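Local coordinates for protein diphosphomevalonate decarboxylase, putative (Trypanosoma brucei, PDB 2HKE) that probably catalyses the ATP-dependent decarboxylation of (R)-5-diphosphomevalonate to isopentenyl diphosphate in the mevalonate pathway, at residues 16-21 with 214-219; 146-151 with 156-161; 172-177 with 231-236; 225-230 with 241-246. The protein carries 1 engineered substitution. All blocks are in the same frame, centred on the assembly; numbering follows the deposited sequence.

Contact 1. Residues 16-21 with 214-219. With SO4 (sulfate ion), chain C.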
loop_
_atom_site.group_PDB
_atom_site.type_symbol
_atom_site.label_atom_id
_atom_site.label_comp_id
_atom_site.label_asym_id
_atom_site.label_seq_id
_atom_site.Cartn_x
_atom_site.Cartn_y
_atom_site.Cartn_z
ATOM N N PHE A 16 3.730 0.253 -7.382
ATOM C CA PHE A 16 4.285 1.092 -8.475
ATOM C C PHE A 16 3.730 0.692 -9.843
ATOM O O PHE A 16 3.773 1.515 -10.762
ATOM C CB PHE A 16 5.797 1.133 -8.436
ATOM C CG PHE A 16 6.423 -0.205 -8.394
ATOM C CD1 PHE A 16 6.709 -0.844 -9.561
ATOM C CD2 PHE A 16 6.720 -0.836 -7.196
ATOM C CE1 PHE A 16 7.256 -2.102 -9.582
ATOM C CE2 PHE A 16 7.273 -2.135 -7.221
ATOM C CZ PHE A 16 7.554 -2.732 -8.414
ATOM N N ILE A 17 3.272 -0.567 -9.986
ATOM C CA ILE A 17 2.467 -1.016 -11.092
ATOM C C ILE A 17 1.090 -1.252 -10.512
ATOM O O ILE A 17 0.883 -2.068 -9.599
ATOM C CB ILE A 17 3.049 -2.215 -11.875
ATOM C CG1 ILE A 17 4.346 -1.746 -12.584
ATOM C CG2 ILE A 17 1.966 -2.742 -12.903
ATOM C CD1 ILE A 17 5.146 -2.897 -13.126
ATOM N N LYS A 18 0.163 -0.439 -10.966
ATOM C CA LYS A 18 -1.115 -0.301 -10.282
ATOM C C LYS A 18 -2.181 -1.387 -10.437
ATOM O O LYS A 18 -2.429 -1.876 -11.529
ATOM C CB LYS A 18 -1.724 1.022 -10.694
ATOM C CG LYS A 18 -0.792 2.241 -10.498
ATOM C CD LYS A 18 -0.518 2.448 -9.023
ATOM C CE LYS A 18 0.242 3.739 -8.742
ATOM N NZ LYS A 18 0.495 3.952 -7.246
ATOM N N TYR A 19 -2.851 -1.677 -9.322
ATOM C CA TYR A 19 -4.089 -2.421 -9.308
ATOM C C TYR A 19 -5.233 -1.399 -9.516
ATOM O O TYR A 19 -5.408 -0.514 -8.723
ATOM C CB TYR A 19 -4.232 -3.117 -7.961
ATOM C CG TYR A 19 -5.624 -3.582 -7.540
ATOM C CD1 TYR A 19 -6.431 -4.304 -8.412
ATOM C CD2 TYR A 19 -6.095 -3.349 -6.244
ATOM C CE1 TYR A 19 -7.690 -4.731 -8.020
ATOM C CE2 TYR A 19 -7.330 -3.801 -5.828
ATOM C CZ TYR A 19 -8.131 -4.455 -6.712
ATOM O OH TYR A 19 -9.338 -4.915 -6.293
ATOM N N TRP A 20 -6.006 -1.533 -10.602
ATOM C CA TRP A 20 -7.145 -0.690 -10.823
ATOM C C TRP A 20 -8.061 -1.426 -11.772
ATOM O O TRP A 20 -7.896 -1.364 -12.964
ATOM C CB TRP A 20 -6.737 0.676 -11.370
ATOM C CG TRP A 20 -7.825 1.709 -11.276
ATOM C CD1 TRP A 20 -8.520 2.266 -12.305
ATOM C CD2 TRP A 20 -8.239 2.364 -10.104
ATOM N NE1 TRP A 20 -9.419 3.204 -11.824
ATOM C CE2 TRP A 20 -9.247 3.286 -10.467
ATOM C CE3 TRP A 20 -7.891 2.249 -8.752
ATOM C CZ2 TRP A 20 -9.900 4.066 -9.533
ATOM C CZ3 TRP A 20 -8.579 3.033 -7.824
ATOM C CH2 TRP A 20 -9.569 3.920 -8.231
ATOM N N GLY A 21 -8.985 -2.185 -11.194
ATOM C CA GLY A 21 -9.964 -2.956 -11.907
ATOM C C GLY A 21 -10.017 -4.431 -11.541
ATOM O O GLY A 21 -8.972 -5.125 -11.537
ATOM N N LYS A 214 -8.570 -0.643 -21.937
ATOM C CA LYS A 214 -8.321 -1.783 -22.797
ATOM C C LYS A 214 -6.860 -2.034 -23.140
ATOM O O LYS A 214 -6.370 -3.194 -23.064
ATOM C CB LYS A 214 -9.125 -1.618 -24.102
ATOM C CG LYS A 214 -9.101 -2.839 -25.039
ATOM C CD LYS A 214 -9.841 -2.474 -26.331
ATOM C CE LYS A 214 -9.760 -3.545 -27.369
ATOM N NZ LYS A 214 -10.622 -4.709 -26.974
ATOM N N LYS A 215 -6.180 -0.970 -23.583
ATOM C CA LYS A 215 -4.792 -1.033 -23.982
ATOM C C LYS A 215 -3.929 -1.226 -22.733
ATOM O O LYS A 215 -2.937 -1.933 -22.782
ATOM C CB LYS A 215 -4.331 0.230 -24.700
ATOM C CG LYS A 215 -2.912 0.114 -25.206
ATOM C CD LYS A 215 -2.538 1.264 -26.163
ATOM C CE LYS A 215 -1.542 2.218 -25.513
ATOM N NZ LYS A 215 -2.168 3.394 -24.958
ATOM N N ARG A 216 -4.343 -0.628 -21.630
ATOM C CA ARG A 216 -3.595 -0.809 -20.345
ATOM C C ARG A 216 -3.495 -2.284 -19.954
ATOM O O ARG A 216 -2.420 -2.765 -19.626
ATOM C CB ARG A 216 -4.207 0.033 -19.240
ATOM C CG ARG A 216 -3.590 -0.253 -17.862
ATOM C CD ARG A 216 -4.113 0.629 -16.783
ATOM N NE ARG A 216 -3.524 0.177 -15.522
ATOM C CZ ARG A 216 -2.237 0.273 -15.203
ATOM N NH1 ARG A 216 -1.363 0.912 -15.978
ATOM N NH2 ARG A 216 -1.836 -0.237 -14.038
ATOM N N ILE A 217 -4.627 -2.982 -19.990
ATOM C CA ILE A 217 -4.726 -4.356 -19.557
ATOM C C ILE A 217 -4.059 -5.265 -20.545
ATOM O O ILE A 217 -3.332 -6.186 -20.192
ATOM C CB ILE A 217 -6.216 -4.740 -19.363
ATOM C CG1 ILE A 217 -6.772 -3.915 -18.191
ATOM C CG2 ILE A 217 -6.403 -6.264 -19.199
ATOM C CD1 ILE A 217 -8.281 -3.877 -18.053
ATOM N N SER A 218 -4.287 -4.992 -21.830
ATOM C CA SER A 218 -3.798 -5.896 -22.840
ATOM C C SER A 218 -2.314 -5.755 -23.125
ATOM O O SER A 218 -1.624 -6.748 -23.321
ATOM C CB SER A 218 -4.569 -5.641 -24.139
ATOM O OG SER A 218 -4.205 -6.635 -25.057
ATOM N N GLU A 219 -1.822 -4.526 -23.191
ATOM C CA GLU A 219 -0.465 -4.259 -23.632
ATOM C C GLU A 219 0.419 -3.664 -22.534
ATOM O O GLU A 219 1.521 -4.117 -22.351
ATOM C CB GLU A 219 -0.523 -3.307 -24.835
ATOM C CG GLU A 219 0.831 -2.843 -25.363
ATOM C CD GLU A 219 0.734 -1.872 -26.530
ATOM O OE1 GLU A 219 0.628 -2.319 -27.695
ATOM O OE2 GLU A 219 0.840 -0.687 -26.251
HETATM S S SO4 C . -10.553 -3.629 -3.161
HETATM O O1 SO4 C . -11.852 -3.482 -3.788
HETATM O O2 SO4 C . -9.739 -2.470 -3.442
HETATM O O3 SO4 C . -10.704 -3.744 -1.716
HETATM O O4 SO4 C . -9.874 -4.807 -3.705
HETATM O O HOH W 1 -5.284 -1.390 -14.019
#
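The loop that follows the bulged strand 5-15 of the GHMP-type fold meets helix 213-234 here, joining the N-terminal and C-terminal halves of the enzyme through Arg216 and the backbone of Lys18 and Trp20. Arg216 is extended from CG to NE (chi1 173°, CG on the far side of CB from the backbone N), which carries its guanidinium from the helix to the loop. NH2 donates to Lys18 O at 3.1 Å; the N-H...O angle of 137° makes the bond bent, although the oxygen lies in the guanidinium plane. The same NH2 is 3.6 Å from Lys18 CB. At another edge position, NE donates to a water at 2.8 Å, and that water donates to Trp20 O. NH1 forms a salt bridge with Glu247, so polar partners on three nitrogens fix the rotation of the group. Lys18 bends at chi2 and leads its amine away from Arg216 to a salt bridge with Asp293. Tyr19 points from the loop into a sulfate site that also includes Lys22, Arg77, Ser144, Gly145 and Thr200; its OH donates to sulfate O4 at 2.6 Å.

Contact 2. Residues 146-151 with 156-161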
loop_
_atom_site.group_PDB
_atom_site.type_symbol
_atom_site.label_atom_id
_atom_site.label_comp_id
_atom_site.label_asym_id
_atom_site.label_seq_id
_atom_site.Cartn_x
_atom_site.Cartn_y
_atom_site.Cartn_z
ATOM N N SER A 146 -5.309 -5.098 -2.419
ATOM C CA SER A 146 -3.934 -4.685 -2.133
ATOM C C SER A 146 -3.395 -5.335 -0.841
ATOM O O SER A 146 -2.193 -5.453 -0.691
ATOM C CB SER A 146 -3.861 -3.165 -2.133
ATOM O OG SER A 146 -4.265 -2.675 -0.903
ATOM N N ALA A 147 -4.272 -5.832 0.046
ATOM C CA ALA A 147 -3.802 -6.536 1.265
ATOM C C ALA A 147 -2.987 -7.755 0.918
ATOM O O ALA A 147 -2.086 -8.159 1.663
ATOM C CB ALA A 147 -4.981 -6.929 2.208
ATOM N N CYS A 148 -3.323 -8.395 -0.180
ATOM C CA CYS A 148 -2.621 -9.584 -0.549
ATOM C C CYS A 148 -1.115 -9.371 -0.793
ATOM O O CYS A 148 -0.305 -10.331 -0.612
ATOM C CB CYS A 148 -3.354 -10.237 -1.727
ATOM S SG CYS A 148 -2.792 -9.821 -3.350
ATOM N N ARG A 149 -0.685 -8.134 -1.066
ATOM C CA ARG A 149 0.723 -7.901 -1.324
ATOM C C ARG A 149 1.538 -7.579 -0.069
ATOM O O ARG A 149 2.754 -7.529 -0.137
ATOM C CB ARG A 149 0.916 -6.808 -2.364
ATOM C CG ARG A 149 0.242 -7.093 -3.750
ATOM C CD ARG A 149 0.652 -5.988 -4.726
ATOM N NE ARG A 149 0.367 -4.664 -4.131
ATOM C CZ ARG A 149 -0.659 -3.881 -4.409
ATOM N NH1 ARG A 149 -1.525 -4.198 -5.364
ATOM N NH2 ARG A 149 -0.827 -2.772 -3.704
ATOM N N SER A 150 0.861 -7.346 1.062
ATOM C CA SER A 150 1.543 -7.083 2.314
ATOM C C SER A 150 2.024 -8.380 3.029
ATOM O O SER A 150 2.647 -8.292 4.123
ATOM C CB SER A 150 0.704 -6.164 3.192
ATOM O OG SER A 150 0.857 -4.812 2.793
ATOM N N ALA A 151 1.736 -9.535 2.424
ATOM C CA ALA A 151 2.029 -10.835 3.010
ATOM C C ALA A 151 3.513 -11.151 3.032
ATOM O O ALA A 151 3.939 -12.010 3.806
ATOM C CB ALA A 151 1.216 -11.988 2.262
ATOM N N VAL A 156 6.908 -7.204 -4.313
ATOM C CA VAL A 156 5.884 -8.239 -4.344
ATOM C C VAL A 156 4.997 -8.050 -5.571
ATOM O O VAL A 156 4.512 -6.936 -5.814
ATOM C CB VAL A 156 5.035 -8.162 -3.044
ATOM C CG1 VAL A 156 3.914 -9.179 -3.019
ATOM C CG2 VAL A 156 5.976 -8.305 -1.811
ATOM N N ILE A 157 4.808 -9.138 -6.301
ATOM C CA ILE A 157 3.872 -9.190 -7.424
ATOM C C ILE A 157 2.549 -9.819 -7.015
ATOM O O ILE A 157 2.514 -10.906 -6.485
ATOM C CB ILE A 157 4.457 -9.998 -8.565
ATOM C CG1 ILE A 157 5.711 -9.311 -9.122
ATOM C CG2 ILE A 157 3.405 -10.183 -9.700
ATOM C CD1 ILE A 157 6.537 -10.263 -10.071
ATOM N N TRP A 158 1.435 -9.155 -7.322
ATOM C CA TRP A 158 0.159 -9.807 -7.239
ATOM C C TRP A 158 -0.086 -10.373 -8.631
ATOM O O TRP A 158 -0.283 -9.599 -9.603
ATOM C CB TRP A 158 -0.946 -8.768 -6.877
ATOM C CG TRP A 158 -2.309 -9.328 -6.764
ATOM C CD1 TRP A 158 -2.675 -10.646 -6.872
ATOM C CD2 TRP A 158 -3.524 -8.593 -6.575
ATOM N NE1 TRP A 158 -4.041 -10.772 -6.743
ATOM C CE2 TRP A 158 -4.583 -9.534 -6.551
ATOM C CE3 TRP A 158 -3.818 -7.243 -6.386
ATOM C CZ2 TRP A 158 -5.910 -9.163 -6.383
ATOM C CZ3 TRP A 158 -5.175 -6.877 -6.229
ATOM C CH2 TRP A 158 -6.179 -7.857 -6.209
ATOM N N ASN A 159 0.014 -11.694 -8.739
ATOM C CA ASN A 159 -0.267 -12.423 -9.953
ATOM C C ASN A 159 -1.778 -12.504 -10.169
ATOM O O ASN A 159 -2.501 -13.000 -9.326
ATOM C CB ASN A 159 0.362 -13.836 -9.891
ATOM C CG ASN A 159 1.812 -13.790 -9.596
ATOM O OD1 ASN A 159 2.619 -13.488 -10.474
ATOM N ND2 ASN A 159 2.154 -13.944 -8.330
ATOM N N LYS A 160 -2.265 -12.018 -11.314
ATOM C CA LYS A 160 -3.711 -11.996 -11.573
ATOM C C LYS A 160 -4.368 -13.357 -11.657
ATOM O O LYS A 160 -5.526 -13.505 -11.283
ATOM C CB LYS A 160 -4.065 -11.180 -12.824
ATOM C CG LYS A 160 -3.568 -11.692 -14.098
ATOM C CD LYS A 160 -4.126 -10.776 -15.207
ATOM C CE LYS A 160 -3.297 -10.929 -16.423
ATOM N NZ LYS A 160 -3.329 -12.328 -16.884
ATOM N N GLY A 161 -3.608 -14.353 -12.087
ATOM C CA GLY A 161 -4.159 -15.696 -12.260
ATOM C C GLY A 161 -5.080 -15.767 -13.467
ATOM O O GLY A 161 -5.435 -14.739 -14.112
#
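With CG opposite the backbone N, Trp158 extends its indole from strand 155-159 toward the loop, where the Cys148 chi1 of 94° sets the sulfur over the ring. SG stands 3.4 Å from the centroid of the five-membered ring of Trp158 and only 7° off its normal, a Cys sulfur-aromatic contact made over the face. The distances from SG to CG and CD2 of Trp158, 3.5 Å each, confirm that the sulfur does not lean on a single ring atom. Arg149 comes past the indole differently. Its CG lies 3.7 Å from Trp158 CB, and the chain then bends at chi3, so that NH1 reaches the ring edge, 3.9 Å from CE3 of Trp158. The guanidinium and indole planes are 49° apart, which rules out a parallel stack. Two residues earlier in the strand, Val156 CG1 lies 3.5 Å from Arg149 O. The contact thus folds the loop after helix 136-143 back on the strand that succeeds it, within the N-terminal half of the enzyme. The two terminal nitrogens of Arg149, NH2 and NH1, have neutral acceptors in Asn13 OD1 and Ser36 OG, while its methylenes and the Cys148 sulfur supply the nonpolar contact with Trp158.

Contact 3. Residues 172-177 with 231-236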
loop_
_atom_site.group_PDB
_atom_site.type_symbol
_atom_site.label_atom_id
_atom_site.label_comp_id
_atom_site.label_asym_id
_atom_site.label_seq_id
_atom_site.Cartn_x
_atom_site.Cartn_y
_atom_site.Cartn_z
ATOM N N THR A 172 3.289 -13.094 -4.883
ATOM C CA THR A 172 4.541 -13.789 -4.652
ATOM C C THR A 172 5.671 -12.780 -4.472
ATOM O O THR A 172 5.623 -11.657 -5.002
ATOM C CB THR A 172 4.876 -14.724 -5.817
ATOM O OG1 THR A 172 4.895 -13.988 -7.029
ATOM C CG2 THR A 172 3.853 -15.789 -5.968
ATOM N N GLN A 173 6.649 -13.132 -3.656
ATOM C CA GLN A 173 7.769 -12.240 -3.415
ATOM C C GLN A 173 8.661 -12.291 -4.628
ATOM O O GLN A 173 9.061 -13.362 -5.074
ATOM C CB GLN A 173 8.551 -12.647 -2.155
ATOM C CG GLN A 173 9.634 -11.700 -1.839
ATOM C CD GLN A 173 10.343 -12.140 -0.609
ATOM O OE1 GLN A 173 11.064 -13.137 -0.665
ATOM N NE2 GLN A 173 10.079 -11.477 0.524
ATOM N N PHE A 174 8.956 -11.139 -5.216
ATOM C CA PHE A 174 9.832 -11.091 -6.339
ATOM C C PHE A 174 11.301 -11.109 -5.891
ATOM O O PHE A 174 12.087 -11.957 -6.363
ATOM C CB PHE A 174 9.532 -9.909 -7.230
ATOM C CG PHE A 174 10.417 -9.812 -8.432
ATOM C CD1 PHE A 174 10.322 -10.716 -9.478
ATOM C CD2 PHE A 174 11.325 -8.782 -8.530
ATOM C CE1 PHE A 174 11.154 -10.622 -10.590
ATOM C CE2 PHE A 174 12.136 -8.663 -9.631
ATOM C CZ PHE A 174 12.057 -9.583 -10.657
ATOM N N VAL A 175 11.644 -10.162 -5.041
ATOM C CA VAL A 175 12.864 -10.153 -4.290
ATOM C C VAL A 175 12.584 -9.696 -2.907
ATOM O O VAL A 175 11.602 -8.957 -2.651
ATOM C CB VAL A 175 13.971 -9.248 -4.909
ATOM C CG1 VAL A 175 14.363 -9.754 -6.305
ATOM C CG2 VAL A 175 13.575 -7.743 -4.953
ATOM N N ASP A 176 13.450 -10.107 -1.973
ATOM C CA ASP A 176 13.198 -9.722 -0.590
ATOM C C ASP A 176 13.847 -8.398 -0.261
ATOM O O ASP A 176 14.422 -7.722 -1.107
ATOM C CB ASP A 176 13.581 -10.844 0.400
ATOM C CG ASP A 176 15.080 -11.083 0.487
ATOM O OD1 ASP A 176 15.884 -10.182 0.152
ATOM O OD2 ASP A 176 15.462 -12.211 0.928
ATOM N N GLU A 177 13.686 -8.003 0.979
ATOM C CA GLU A 177 14.155 -6.716 1.469
ATOM C C GLU A 177 15.661 -6.569 1.437
ATOM O O GLU A 177 16.167 -5.478 1.572
ATOM C CB GLU A 177 13.623 -6.473 2.881
ATOM C CG GLU A 177 14.137 -7.380 4.013
ATOM C CD GLU A 177 13.421 -8.719 4.131
ATOM O OE1 GLU A 177 12.611 -9.077 3.264
ATOM O OE2 GLU A 177 13.654 -9.449 5.123
ATOM N N ALA A 231 14.486 -4.269 -14.190
ATOM C CA ALA A 231 15.127 -3.118 -13.509
ATOM C C ALA A 231 15.379 -3.426 -12.026
ATOM O O ALA A 231 16.369 -2.968 -11.461
ATOM C CB ALA A 231 14.239 -1.841 -13.623
ATOM N N ILE A 232 14.474 -4.145 -11.376
ATOM C CA ILE A 232 14.617 -4.420 -9.934
ATOM C C ILE A 232 15.716 -5.451 -9.747
ATOM O O ILE A 232 16.558 -5.340 -8.841
ATOM C CB ILE A 232 13.296 -4.875 -9.308
ATOM C CG1 ILE A 232 12.293 -3.704 -9.302
ATOM C CG2 ILE A 232 13.512 -5.511 -7.896
ATOM C CD1 ILE A 232 10.878 -4.154 -9.276
ATOM N N LYS A 233 15.724 -6.458 -10.607
ATOM C CA LYS A 233 16.834 -7.429 -10.579
ATOM C C LYS A 233 18.177 -6.781 -10.791
ATOM O O LYS A 233 19.140 -7.137 -10.073
ATOM C CB LYS A 233 16.580 -8.608 -11.529
ATOM C CG LYS A 233 15.570 -9.524 -10.915
ATOM C CD LYS A 233 15.449 -10.878 -11.566
ATOM C CE LYS A 233 14.776 -11.905 -10.592
ATOM N NZ LYS A 233 13.959 -12.984 -11.297
ATOM N N ALA A 234 18.263 -5.818 -11.708
ATOM C CA ALA A 234 19.497 -5.093 -12.005
ATOM C C ALA A 234 19.793 -3.923 -11.085
ATOM O O ALA A 234 20.829 -3.325 -11.240
ATOM C CB ALA A 234 19.465 -4.578 -13.422
ATOM N N ARG A 235 18.875 -3.567 -10.186
ATOM C CA ARG A 235 18.967 -2.372 -9.349
ATOM C C ARG A 235 19.220 -1.138 -10.183
ATOM O O ARG A 235 20.069 -0.328 -9.867
ATOM C CB ARG A 235 20.040 -2.533 -8.242
ATOM C CG ARG A 235 19.871 -3.743 -7.384
ATOM C CD ARG A 235 21.208 -4.097 -6.688
ATOM N NE ARG A 235 21.120 -5.296 -5.847
ATOM C CZ ARG A 235 21.519 -6.523 -6.210
ATOM N NH1 ARG A 235 22.032 -6.747 -7.421
ATOM N NH2 ARG A 235 21.401 -7.542 -5.356
ATOM N N ASP A 236 18.405 -0.973 -11.240
ATOM C CA ASP A 236 18.471 0.128 -12.174
ATOM C C ASP A 236 17.411 1.144 -11.714
ATOM O O ASP A 236 16.235 1.011 -12.056
ATOM C CB ASP A 236 18.086 -0.419 -13.536
ATOM C CG ASP A 236 18.055 0.641 -14.637
ATOM O OD1 ASP A 236 18.249 1.854 -14.387
ATOM O OD2 ASP A 236 17.786 0.206 -15.792
#
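Phe174 reaches from the edge of the N-terminal sheet to helix 213-234, where its ring meets Ile232 and Lys233. From CB the chain runs to CG on the side away from the backbone N (chi1 -180°), which sends the ring toward the helix. CD2 passes 4.0 Å from Ile232 CG2, and CE2 lies 3.9 Å from the same methyl, which sits at the ring edge, near its plane. At the far end the ring meets the lysine chain: Lys233 CG is 3.5 Å and Lys233 CE 3.6 Å from Phe174 CZ. CE1 of Phe174 then lies 3.7 Å from NZ of Lys233, so the lysine touches the ring mainly through its methylenes, with the amine near CE1 at the rim.

Phe174 and Val175 both face Phe155, forming a classic beta bulge in strand 170-175 at the place where the chain turns a corner. This lets consecutive residues direct their side chains toward the helix. Val175 CG2 meets Ile232 CG2 at 3.7 Å, and that one methyl therefore touches both residues of the bulge. The Ile232 side chain also reaches Phe16, Phe155 and Phe240. Just beyond, the helix ends in a Schellman motif, where Arg235 has a positive phi of 52° and Asp236 N bonds to Ala231 O at 2.9 Å.

Contact 4. Residues 225-230 with 241-246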
loop_
_atom_site.group_PDB
_atom_site.type_symbol
_atom_site.label_atom_id
_atom_site.label_comp_id
_atom_site.label_asym_id
_atom_site.label_seq_id
_atom_site.Cartn_x
_atom_site.Cartn_y
_atom_site.Cartn_z
ATOM N N MET A 225 5.462 -4.741 -16.367
ATOM C CA MET A 225 5.851 -5.837 -15.448
ATOM C C MET A 225 7.210 -6.428 -15.860
ATOM O O MET A 225 8.059 -6.671 -15.016
ATOM C CB MET A 225 4.808 -6.952 -15.407
ATOM C CG MET A 225 3.471 -6.543 -14.727
ATOM S SD MET A 225 3.670 -6.188 -12.944
ATOM C CE MET A 225 4.357 -7.758 -12.377
ATOM N N LYS A 226 7.405 -6.633 -17.144
ATOM C CA LYS A 226 8.703 -7.139 -17.638
ATOM C C LYS A 226 9.833 -6.147 -17.408
ATOM O O LYS A 226 10.921 -6.537 -16.931
ATOM C CB LYS A 226 8.604 -7.536 -19.115
ATOM C CG LYS A 226 9.937 -7.909 -19.777
ATOM C CD LYS A 226 9.714 -8.433 -21.212
ATOM C CE LYS A 226 11.055 -8.782 -21.890
ATOM N NZ LYS A 226 10.815 -9.479 -23.210
ATOM N N ILE A 227 9.595 -4.869 -17.703
ATOM C CA ILE A 227 10.630 -3.838 -17.599
ATOM C C ILE A 227 10.954 -3.628 -16.109
ATOM O O ILE A 227 12.098 -3.536 -15.737
ATOM C CB ILE A 227 10.176 -2.478 -18.198
ATOM C CG1 ILE A 227 9.947 -2.600 -19.719
ATOM C CG2 ILE A 227 11.181 -1.379 -17.879
ATOM C CD1 ILE A 227 9.089 -1.437 -20.306
ATOM N N ALA A 228 9.939 -3.496 -15.268
ATOM C CA ALA A 228 10.198 -3.336 -13.818
ATOM C C ALA A 228 10.951 -4.520 -13.201
ATOM O O ALA A 228 11.888 -4.330 -12.437
ATOM C CB ALA A 228 8.869 -3.072 -13.038
ATOM N N SER A 229 10.573 -5.729 -13.561
ATOM C CA SER A 229 11.222 -6.933 -13.051
ATOM C C SER A 229 12.726 -6.920 -13.382
ATOM O O SER A 229 13.551 -7.137 -12.513
ATOM C CB SER A 229 10.532 -8.183 -13.635
ATOM O OG SER A 229 9.214 -8.282 -13.130
ATOM N N ARG A 230 13.047 -6.679 -14.648
ATOM C CA ARG A 230 14.438 -6.533 -15.086
ATOM C C ARG A 230 15.144 -5.424 -14.347
ATOM O O ARG A 230 16.277 -5.605 -13.900
ATOM C CB ARG A 230 14.445 -6.237 -16.583
ATOM C CG ARG A 230 15.799 -6.063 -17.208
ATOM C CD ARG A 230 15.780 -5.949 -18.730
ATOM N NE ARG A 230 17.185 -5.834 -19.163
ATOM C CZ ARG A 230 17.626 -5.450 -20.362
ATOM N NH1 ARG A 230 16.796 -5.117 -21.333
ATOM N NH2 ARG A 230 18.930 -5.405 -20.586
ATOM N N ALA A 241 12.257 4.066 -11.624
ATOM C CA ALA A 241 11.645 5.356 -11.339
ATOM C C ALA A 241 10.741 5.837 -12.476
ATOM O O ALA A 241 9.637 6.340 -12.247
ATOM C CB ALA A 241 12.730 6.401 -11.051
ATOM N N GLU A 242 11.230 5.679 -13.680
ATOM C CA GLU A 242 10.470 5.995 -14.873
ATOM C C GLU A 242 9.163 5.211 -15.007
ATOM O O GLU A 242 8.105 5.815 -15.293
ATOM C CB GLU A 242 11.389 5.811 -16.125
ATOM C CG GLU A 242 12.475 6.844 -16.209
ATOM C CD GLU A 242 13.722 6.370 -17.007
ATOM O OE1 GLU A 242 13.632 5.341 -17.723
ATOM O OE2 GLU A 242 14.778 7.072 -16.945
ATOM N N ILE A 243 9.220 3.902 -14.773
ATOM C CA ILE A 243 8.009 3.050 -14.766
ATOM C C ILE A 243 7.057 3.551 -13.705
ATOM O O ILE A 243 5.846 3.668 -13.933
ATOM C CB ILE A 243 8.340 1.542 -14.518
ATOM C CG1 ILE A 243 9.083 0.989 -15.710
ATOM C CG2 ILE A 243 7.069 0.710 -14.115
ATOM C CD1 ILE A 243 8.228 0.970 -16.991
ATOM N N ALA A 244 7.573 3.810 -12.494
ATOM C CA ALA A 244 6.665 4.215 -11.413
ATOM C C ALA A 244 5.901 5.529 -11.755
ATOM O O ALA A 244 4.703 5.692 -11.467
ATOM C CB ALA A 244 7.436 4.354 -10.117
ATOM N N MET A 245 6.600 6.495 -12.366
ATOM C CA MET A 245 5.976 7.764 -12.711
ATOM C C MET A 245 5.021 7.593 -13.897
ATOM O O MET A 245 3.991 8.239 -13.947
ATOM C CB MET A 245 7.040 8.814 -13.022
ATOM C CG MET A 245 7.749 9.249 -11.725
ATOM S SD MET A 245 8.942 10.546 -11.825
ATOM C CE MET A 245 10.324 9.704 -12.575
ATOM N N LEU A 246 5.358 6.729 -14.837
ATOM C CA LEU A 246 4.438 6.460 -15.967
ATOM C C LEU A 246 3.166 5.830 -15.471
ATOM O O LEU A 246 2.087 6.203 -15.861
ATOM C CB LEU A 246 5.075 5.505 -16.964
ATOM C CG LEU A 246 6.154 6.109 -17.847
ATOM C CD1 LEU A 246 6.913 4.972 -18.582
ATOM C CD2 LEU A 246 5.517 7.098 -18.823
#
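Ile227 and Ile243 meet through different branches, although both have CG1 opposite the carbonyl carbon and CG2 opposite the backbone N. Their second torsions separate them. Ile227 is extended at chi2 (162°), whereas Ile243 is folded at chi2 (-65°), which turns its CD1 back toward Ile227. The methyl branch of Ile227 makes the closest approach: its CG2 lies 3.8 Å from CG1 of Ile243 and 3.9 Å from CD1. Ile227 CB is 4.1 Å from the same CD1, so the folded end of Ile243 rests beside the branch point of its partner. The other branch of Ile243 serves Ala228, whose CB lies 4.3 Å from CG2 of Ile243.

These residues join helices 213-234 and 237-256, successive in the chain and linked by a short turn, as a helical hairpin in the C-terminal half of the enzyme. The closest backbone pair is Ala228 with Ile243, at 6.8 Å between CA atoms; the small alanine side chain is consistent with this near approach. Ile243 also touches Arg224, one turn before Ala228.

Elsewhere on helix 213-234, Met225 folds away from the hairpin partner, with all three torsions near -60°, and packs on Ile17 and Phe37. Ser229 OG donates to Met225 O at 2.7 Å, and Ser229 N donates to that oxygen from the opposite face of the carbonyl plane.

In the fold
Helix 213-234 supplies one segment each to contacts 1, 3 and 4: contacts 1 and 3 join it to the N-terminal half, and contact 4 pairs it with its neighbour 237-256. Contacts 3 and 4 have centres about 11 Å apart, and Phe174 CZ lies 3.4 Å from Ser229 O. Contact 1 reaches contact 4 through Ile17 CD1, 3.6 Å from Met225 SD. Contacts 2 and 3 share the N-terminal sheet, where Ile157 O and Thr172 N, 2.8 Å apart, probably hydrogen-bond. Contact 2 lies beside contact 1 as well: Tyr19 and Trp158 pack edge-to-face. The sulfate, about 5 Å from the Trp158 side chain and probably from the crystallisation liquor, may mark an anion-binding pocket bordered by contacts 1 and 2.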